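Peptidase M16 inactive domain family protein (Pseudomonas fluorescens, PDB 3GWB) belongs to the M16 peptidase family but probably lacks the zinc-binding catalytic site of its active relatives, so any hydrolase activity is doubtful. Local coordinates at residues P53-L58 with P177-A182; P110-F115 with A214-A219. All coordinates share one frame; numbering follows the deposited sequence.

Interaction 1 (P53-L58 with P177-A182); sequences PGVALL and PPITLA
The first turn of helix 55-62 meets the loop that leads into helix 181-191, where Ile179 packs against Val55 and Leu58. In active M16 peptidases the counterpart of helix 55-62 probably carries the zinc-binding HXXEH motif, which this chain lacks. Val55 and Leu58 stand three apart in the helix and present one apolar face. Ile179 CG2 touches both of them. It lies 3.9 Å from Leu58 CD2 and 4.2 Å from Val55 CG2. Leu58 CG is anti to the backbone N (chi1 -167°), which sends the leucine branch out to the isoleucine. The side chains of Leu58 and Ile179 run past each other in opposite directions, and Leu58 CD2 also lies 4.2 Å from Ile179 CB. Gly54 is the N-cap of the helix. Its positive phi of 94° suits glycine, and its O accepts a bond from Leu58 N at 3.0 Å. The carboxylate of Asp49 takes bonds from Gly54 N and Ala56 N, and so helps to fix this helix start. In segment 177-182, the carbonyls of Pro177 and Ile179 both accept a hydrogen bond from Lys133 NZ. Leu184 touches both Val55 and Ile179. No hydrogen bond joins the two segments. They are held by methyl packing, while separate polar bonds fix each backbone, so the fit depends on shape and burial rather than direction.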
ATOM      1  N   PRO A  53       7.777   0.198  24.539  1.00 22.00           N
ATOM      2  CA  PRO A  53       7.202   0.819  23.341  1.00 20.97           C
ATOM      3  C   PRO A  53       7.433  -0.040  22.099  1.00 20.88           C
ATOM      4  O   PRO A  53       8.563  -0.460  21.830  1.00 18.70           O
ATOM      5  CB  PRO A  53       7.932   2.156  23.266  1.00 22.78           C
ATOM      6  CG  PRO A  53       8.123   2.498  24.714  1.00 21.31           C
ATOM      7  CD  PRO A  53       8.567   1.177  25.311  1.00 21.06           C
ATOM      8  N   GLY A  54       6.358  -0.312  21.361  1.00 19.83           N
ATOM      9  CA  GLY A  54       6.461  -1.123  20.160  1.00 16.39           C
ATOM     10  C   GLY A  54       6.199  -2.618  20.321  1.00 15.11           C
ATOM     11  O   GLY A  54       6.090  -3.335  19.329  1.00 13.34           O
ATOM     12  N   VAL A  55       6.090  -3.109  21.552  1.00 13.82           N
ATOM     13  CA  VAL A  55       5.870  -4.541  21.735  1.00 12.31           C
ATOM     14  C   VAL A  55       4.506  -4.972  21.184  1.00 12.28           C
ATOM     15  O   VAL A  55       4.368  -6.060  20.633  1.00 10.25           O
ATOM     16  CB  VAL A  55       6.018  -4.956  23.230  1.00 12.89           C
ATOM     17  CG1 VAL A  55       4.870  -4.403  24.066  1.00 11.14           C
ATOM     18  CG2 VAL A  55       6.087  -6.468  23.338  1.00 11.71           C
ATOM     19  N   ALA A  56       3.509  -4.102  21.298  1.00 12.09           N
ATOM     20  CA  ALA A  56       2.176  -4.421  20.801  1.00 13.12           C
ATOM     21  C   ALA A  56       2.186  -4.591  19.289  1.00 14.27           C
ATOM     22  O   ALA A  56       1.635  -5.550  18.749  1.00 12.14           O
ATOM     23  CB  ALA A  56       1.190  -3.318  21.191  1.00 14.28           C
ATOM     24  N   LEU A  57       2.831  -3.663  18.600  1.00 13.57           N
ATOM     25  CA  LEU A  57       2.863  -3.744  17.153  1.00 14.98           C
ATOM     26  C   LEU A  57       3.674  -4.954  16.693  1.00 14.49           C
ATOM     27  O   LEU A  57       3.307  -5.641  15.739  1.00 14.08           O
ATOM     28  CB  LEU A  57       3.437  -2.448  16.584  1.00 16.18           C
ATOM     29  CG  LEU A  57       2.965  -2.094  15.174  1.00 20.29           C
ATOM     30  CD1 LEU A  57       2.617  -0.605  15.108  1.00 19.72           C
ATOM     31  CD2 LEU A  57       4.042  -2.466  14.164  1.00 19.71           C
ATOM     32  N   LEU A  58       4.770  -5.225  17.389  1.00 13.31           N
ATOM     33  CA  LEU A  58       5.616  -6.354  17.032  1.00 13.59           C
ATOM     34  C   LEU A  58       4.884  -7.679  17.237  1.00 11.93           C
ATOM     35  O   LEU A  58       4.980  -8.586  16.413  1.00 12.28           O
ATOM     36  CB  LEU A  58       6.896  -6.312  17.866  1.00 15.96           C
ATOM     37  CG  LEU A  58       8.062  -7.214  17.461  1.00 19.39           C
ATOM     38  CD1 LEU A  58       8.336  -7.111  15.965  1.00 20.27           C
ATOM     39  CD2 LEU A  58       9.294  -6.800  18.272  1.00 18.47           C
ATOM     40  N   PRO A 177      15.294  -3.192  19.706  1.00 23.73           N
ATOM     41  CA  PRO A 177      16.315  -4.235  19.852  1.00 23.65           C
ATOM     42  C   PRO A 177      16.160  -5.145  21.071  1.00 22.20           C
ATOM     43  O   PRO A 177      16.205  -6.366  20.942  1.00 24.21           O
ATOM     44  CB  PRO A 177      17.617  -3.440  19.878  1.00 23.35           C
ATOM     45  CG  PRO A 177      17.313  -2.283  18.993  1.00 25.50           C
ATOM     46  CD  PRO A 177      15.922  -1.883  19.444  1.00 23.88           C
ATOM     47  N   PRO A 178      15.962  -4.565  22.265  1.00 22.13           N
ATOM     48  CA  PRO A 178      15.805  -5.325  23.510  1.00 21.81           C
ATOM     49  C   PRO A 178      14.619  -6.295  23.614  1.00 21.94           C
ATOM     50  O   PRO A 178      14.693  -7.279  24.355  1.00 22.20           O
ATOM     51  CB  PRO A 178      15.726  -4.230  24.575  1.00 22.64           C
ATOM     52  CG  PRO A 178      16.501  -3.109  23.969  1.00 23.28           C
ATOM     53  CD  PRO A 178      16.001  -3.123  22.554  1.00 23.20           C
ATOM     54  N   ILE A 179      13.535  -6.031  22.887  1.00 20.32           N
ATOM     55  CA  ILE A 179      12.350  -6.903  22.955  1.00 18.50           C
ATOM     56  C   ILE A 179      12.666  -8.376  22.689  1.00 16.51           C
ATOM     57  O   ILE A 179      13.160  -8.731  21.626  1.00 16.87           O
ATOM     58  CB  ILE A 179      11.253  -6.452  21.962  1.00 17.51           C
ATOM     59  CG1 ILE A 179      10.845  -5.007  22.258  1.00 17.41           C
ATOM     60  CG2 ILE A 179      10.033  -7.365  22.076  1.00 16.94           C
ATOM     61  CD1 ILE A 179      10.414  -4.774  23.677  1.00 18.66           C
ATOM     62  N   THR A 180      12.352  -9.231  23.655  1.00 14.79           N
ATOM     63  CA  THR A 180      12.625 -10.656  23.529  1.00 15.17           C
ATOM     64  C   THR A 180      11.376 -11.490  23.254  1.00 15.09           C
ATOM     65  O   THR A 180      10.244 -11.006  23.352  1.00 10.44           O
ATOM     66  CB  THR A 180      13.256 -11.194  24.805  1.00 16.98           C
ATOM     67  OG1 THR A 180      12.278 -11.171  25.847  1.00 18.30           O
ATOM     68  CG2 THR A 180      14.452 -10.327  25.219  1.00 19.21           C
ATOM     69  N   LEU A 181      11.596 -12.754  22.911  1.00 15.33           N
ATOM     70  CA  LEU A 181      10.495 -13.667  22.640  1.00 16.44           C
ATOM     71  C   LEU A 181       9.651 -13.835  23.901  1.00 15.73           C
ATOM     72  O   LEU A 181       8.433 -13.975  23.824  1.00 15.03           O
ATOM     73  CB  LEU A 181      11.038 -15.022  22.181  1.00 19.07           C
ATOM     74  CG  LEU A 181      11.826 -14.990  20.863  1.00 21.46           C
ATOM     75  CD1 LEU A 181      12.354 -16.384  20.542  1.00 24.56           C
ATOM     76  CD2 LEU A 181      10.934 -14.491  19.736  1.00 21.56           C
ATOM     77  N   ALA A 182      10.307 -13.804  25.059  1.00 14.15           N
ATOM     78  CA  ALA A 182       9.617 -13.944  26.338  1.00 16.18           C
ATOM     79  C   ALA A 182       8.603 -12.824  26.527  1.00 15.80           C
ATOM     80  O   ALA A 182       7.512 -13.045  27.047  1.00 13.52           O
ATOM     81  CB  ALA A 182      10.618 -13.928  27.487  1.00 17.06           C
TER

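Interaction 2 (P110-F115 with A214-A219); sequences PALKLF and AAQVSA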
ATOM      1  N   PRO A 110     -11.198 -25.445   7.069  1.00 14.69           N
ATOM      2  CA  PRO A 110      -9.730 -25.510   7.113  1.00 14.10           C
ATOM      3  C   PRO A 110      -9.129 -24.115   7.333  1.00 14.06           C
ATOM      4  O   PRO A 110      -8.163 -23.955   8.075  1.00 15.91           O
ATOM      5  CB  PRO A 110      -9.368 -26.062   5.735  1.00 14.09           C
ATOM      6  CG  PRO A 110     -10.544 -26.914   5.399  1.00 15.93           C
ATOM      7  CD  PRO A 110     -11.704 -26.050   5.824  1.00 13.97           C
ATOM      8  N   ALA A 111      -9.713 -23.112   6.682  1.00 12.70           N
ATOM      9  CA  ALA A 111      -9.235 -21.738   6.804  1.00 12.76           C
ATOM     10  C   ALA A 111      -9.387 -21.199   8.227  1.00 13.14           C
ATOM     11  O   ALA A 111      -8.515 -20.487   8.718  1.00 12.16           O
ATOM     12  CB  ALA A 111      -9.978 -20.833   5.823  1.00 14.91           C
ATOM     13  N   LEU A 112     -10.491 -21.543   8.882  1.00 11.58           N
ATOM     14  CA  LEU A 112     -10.727 -21.078  10.247  1.00 12.23           C
ATOM     15  C   LEU A 112      -9.823 -21.773  11.253  1.00 11.11           C
ATOM     16  O   LEU A 112      -9.419 -21.170  12.250  1.00  9.79           O
ATOM     17  CB  LEU A 112     -12.196 -21.272  10.625  1.00 11.69           C
ATOM     18  CG  LEU A 112     -13.134 -20.293   9.919  1.00 14.24           C
ATOM     19  CD1 LEU A 112     -14.561 -20.813  10.007  1.00 15.78           C
ATOM     20  CD2 LEU A 112     -13.003 -18.907  10.540  1.00 12.99           C
ATOM     21  N   LYS A 113      -9.509 -23.039  11.001  1.00 11.23           N
ATOM     22  CA  LYS A 113      -8.617 -23.776  11.888  1.00 12.95           C
ATOM     23  C   LYS A 113      -7.232 -23.152  11.832  1.00 10.62           C
ATOM     24  O   LYS A 113      -6.560 -23.018  12.857  1.00 12.77           O
ATOM     25  CB  LYS A 113      -8.522 -25.244  11.478  1.00 15.00           C
ATOM     26  CG  LYS A 113      -9.769 -26.045  11.775  1.00 19.44           C
ATOM     27  CD  LYS A 113      -9.560 -27.527  11.474  1.00 22.26           C
ATOM     28  CE  LYS A 113      -8.475 -28.129  12.357  1.00 23.81           C
ATOM     29  NZ  LYS A 113      -8.314 -29.599  12.120  1.00 25.16           N
ATOM     30  N   LEU A 114      -6.806 -22.763  10.633  1.00  9.70           N
ATOM     31  CA  LEU A 114      -5.501 -22.138  10.467  1.00  9.40           C
ATOM     32  C   LEU A 114      -5.508 -20.753  11.113  1.00 10.14           C
ATOM     33  O   LEU A 114      -4.554 -20.365  11.790  1.00  9.73           O
ATOM     34  CB  LEU A 114      -5.150 -22.021   8.977  1.00 10.36           C
ATOM     35  CG  LEU A 114      -3.867 -21.265   8.608  1.00 10.35           C
ATOM     36  CD1 LEU A 114      -2.667 -21.864   9.345  1.00 12.50           C
ATOM     37  CD2 LEU A 114      -3.665 -21.330   7.097  1.00 12.40           C
ATOM     38  N   PHE A 115      -6.592 -20.013  10.901  1.00 10.01           N
ATOM     39  CA  PHE A 115      -6.736 -18.674  11.465  1.00  9.75           C
ATOM     40  C   PHE A 115      -6.693 -18.709  12.998  1.00  9.55           C
ATOM     41  O   PHE A 115      -6.015 -17.899  13.625  1.00  9.74           O
ATOM     42  CB  PHE A 115      -8.057 -18.052  11.011  1.00  8.85           C
ATOM     43  CG  PHE A 115      -8.278 -16.650  11.516  1.00  9.36           C
ATOM     44  CD1 PHE A 115      -7.557 -15.585  10.990  1.00  8.61           C
ATOM     45  CD2 PHE A 115      -9.194 -16.401  12.534  1.00  9.93           C
ATOM     46  CE1 PHE A 115      -7.753 -14.284  11.457  1.00 10.25           C
ATOM     47  CE2 PHE A 115      -9.400 -15.101  13.012  1.00 11.26           C
ATOM     48  CZ  PHE A 115      -8.673 -14.045  12.479  1.00  9.26           C
ATOM     49  N   ALA A 214     -17.667 -18.347  16.185  1.00  7.29           N
ATOM     50  CA  ALA A 214     -17.239 -17.509  17.297  1.00  7.48           C
ATOM     51  C   ALA A 214     -16.740 -18.325  18.479  1.00  7.42           C
ATOM     52  O   ALA A 214     -15.742 -17.970  19.099  1.00  6.32           O
ATOM     53  CB  ALA A 214     -18.375 -16.592  17.725  1.00  7.63           C
ATOM     54  N   ALA A 215     -17.425 -19.417  18.797  1.00  8.91           N
ATOM     55  CA  ALA A 215     -17.008 -20.252  19.912  1.00  9.03           C
ATOM     56  C   ALA A 215     -15.652 -20.890  19.639  1.00  9.28           C
ATOM     57  O   ALA A 215     -14.831 -21.030  20.544  1.00  7.53           O
ATOM     58  CB  ALA A 215     -18.040 -21.330  20.184  1.00  8.26           C
ATOM     59  N   GLN A 216     -15.424 -21.277  18.388  1.00 11.36           N
ATOM     60  CA  GLN A 216     -14.169 -21.911  18.004  1.00 13.76           C
ATOM     61  C   GLN A 216     -12.992 -20.947  18.094  1.00 11.76           C
ATOM     62  O   GLN A 216     -11.939 -21.292  18.615  1.00 10.98           O
ATOM     63  CB  GLN A 216     -14.266 -22.469  16.575  1.00 16.42           C
ATOM     64  CG  GLN A 216     -12.923 -22.885  15.996  1.00 21.06           C
ATOM     65  CD  GLN A 216     -13.022 -23.394  14.566  1.00 25.65           C
ATOM     66  OE1 GLN A 216     -13.709 -22.799  13.729  1.00 25.07           O
ATOM     67  NE2 GLN A 216     -12.323 -24.489  14.275  1.00 24.34           N
ATOM     68  N   VAL A 217     -13.170 -19.737  17.578  1.00 12.31           N
ATOM     69  CA  VAL A 217     -12.104 -18.742  17.608  1.00 12.04           C
ATOM     70  C   VAL A 217     -11.812 -18.370  19.064  1.00 11.20           C
ATOM     71  O   VAL A 217     -10.656 -18.348  19.504  1.00  9.81           O
ATOM     72  CB  VAL A 217     -12.511 -17.479  16.811  1.00 12.47           C
ATOM     73  CG1 VAL A 217     -11.470 -16.384  16.975  1.00 14.11           C
ATOM     74  CG2 VAL A 217     -12.654 -17.828  15.341  1.00 15.85           C
ATOM     75  N   SER A 218     -12.877 -18.109  19.812  1.00  9.27           N
ATOM     76  CA  SER A 218     -12.753 -17.733  21.211  1.00 11.03           C
ATOM     77  C   SER A 218     -12.012 -18.795  22.019  1.00 10.45           C
ATOM     78  O   SER A 218     -11.164 -18.462  22.837  1.00  8.49           O
ATOM     79  CB  SER A 218     -14.142 -17.494  21.810  1.00 10.60           C
ATOM     80  OG  SER A 218     -14.044 -17.058  23.152  1.00 14.15           O
ATOM     81  N   ALA A 219     -12.308 -20.070  21.772  1.00 10.21           N
ATOM     82  CA  ALA A 219     -11.666 -21.162  22.517  1.00 10.88           C
ATOM     83  C   ALA A 219     -10.182 -21.361  22.213  1.00 11.78           C
ATOM     84  O   ALA A 219      -9.443 -21.896  23.049  1.00  9.73           O
ATOM     85  CB  ALA A 219     -12.410 -22.476  22.275  1.00 11.65           C
TER
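The side-chain amide of Gln216 reaches across to helix 105-120 and lies against Leu112 and Lys113. Gln216 OE1 is 3.8 Å from Leu112 CB, and Gln216 NE2 is 3.9 Å from Lys113 CG. Both are van der Waals contacts of amide atoms with aliphatic carbons. No hydrogen bond crosses between the segments. With chi1 at 168° the Gln216 chain heads directly away from its own backbone N, and it stays extended beyond CG. That shape carries the amide over to the neighbouring helix. The side chains of Lys113 and Gln216 cross at about a right angle. The lysine starts off away from helix 207-220, and only its inner part meets the amide. Its amine continues onward, with Lys113 NZ 6.8 Å from Gln216 NE2.

Beneath this polar edge the backbones of the two segments come nearest at Leu112 and Val217, with CA atoms 7.8 Å apart. Phe115 CD2 comes to 4.7 Å from Val217 CG2, a loose approach. Both helices lie on the same face of the six-stranded mixed sheet, in the layered alpha/beta arrangement of M16 domains. Each follows a strand of that sheet, 95-102 for the first and 197-203 for the second. The apolar residues turn to the strands. Leu112 packs on Leu38 and Leu99. Phe115 touches Leu38, Leu40, Ala97 and Leu99, and Val217 touches Leu40. Leu40 is therefore a shared floor for the two helices. Farther out, Phe79 of helix 72-80 touches Phe115 and Leu114. Helix 207-220 has a polar tie of its own: Ser218 OG is hydrogen-bonded to Glu21 OE1 and Thr19 OG1, in the loop between strands 15-18 and 24-29.

Overall arrangement
Both interactions lie in the N-terminal half of the chain, around the six-stranded sheet. Their centres are 26 Å apart, and their nearest atoms are about 15 Å apart, so they do not touch. Their segments alternate along the sequence: 53-58, 110-115, 177-182, 214-219. Each contact thus joins segments about a hundred residues apart. Interaction 1 is fully buried and packs a helix start against a loop. That helix probably corresponds to the zinc-motif helix of active relatives, and interaction 2 lies well away from it. Interaction 2 is partly buried and sets two helices side by side on the sheet. No other chain of the assembly touches either contact.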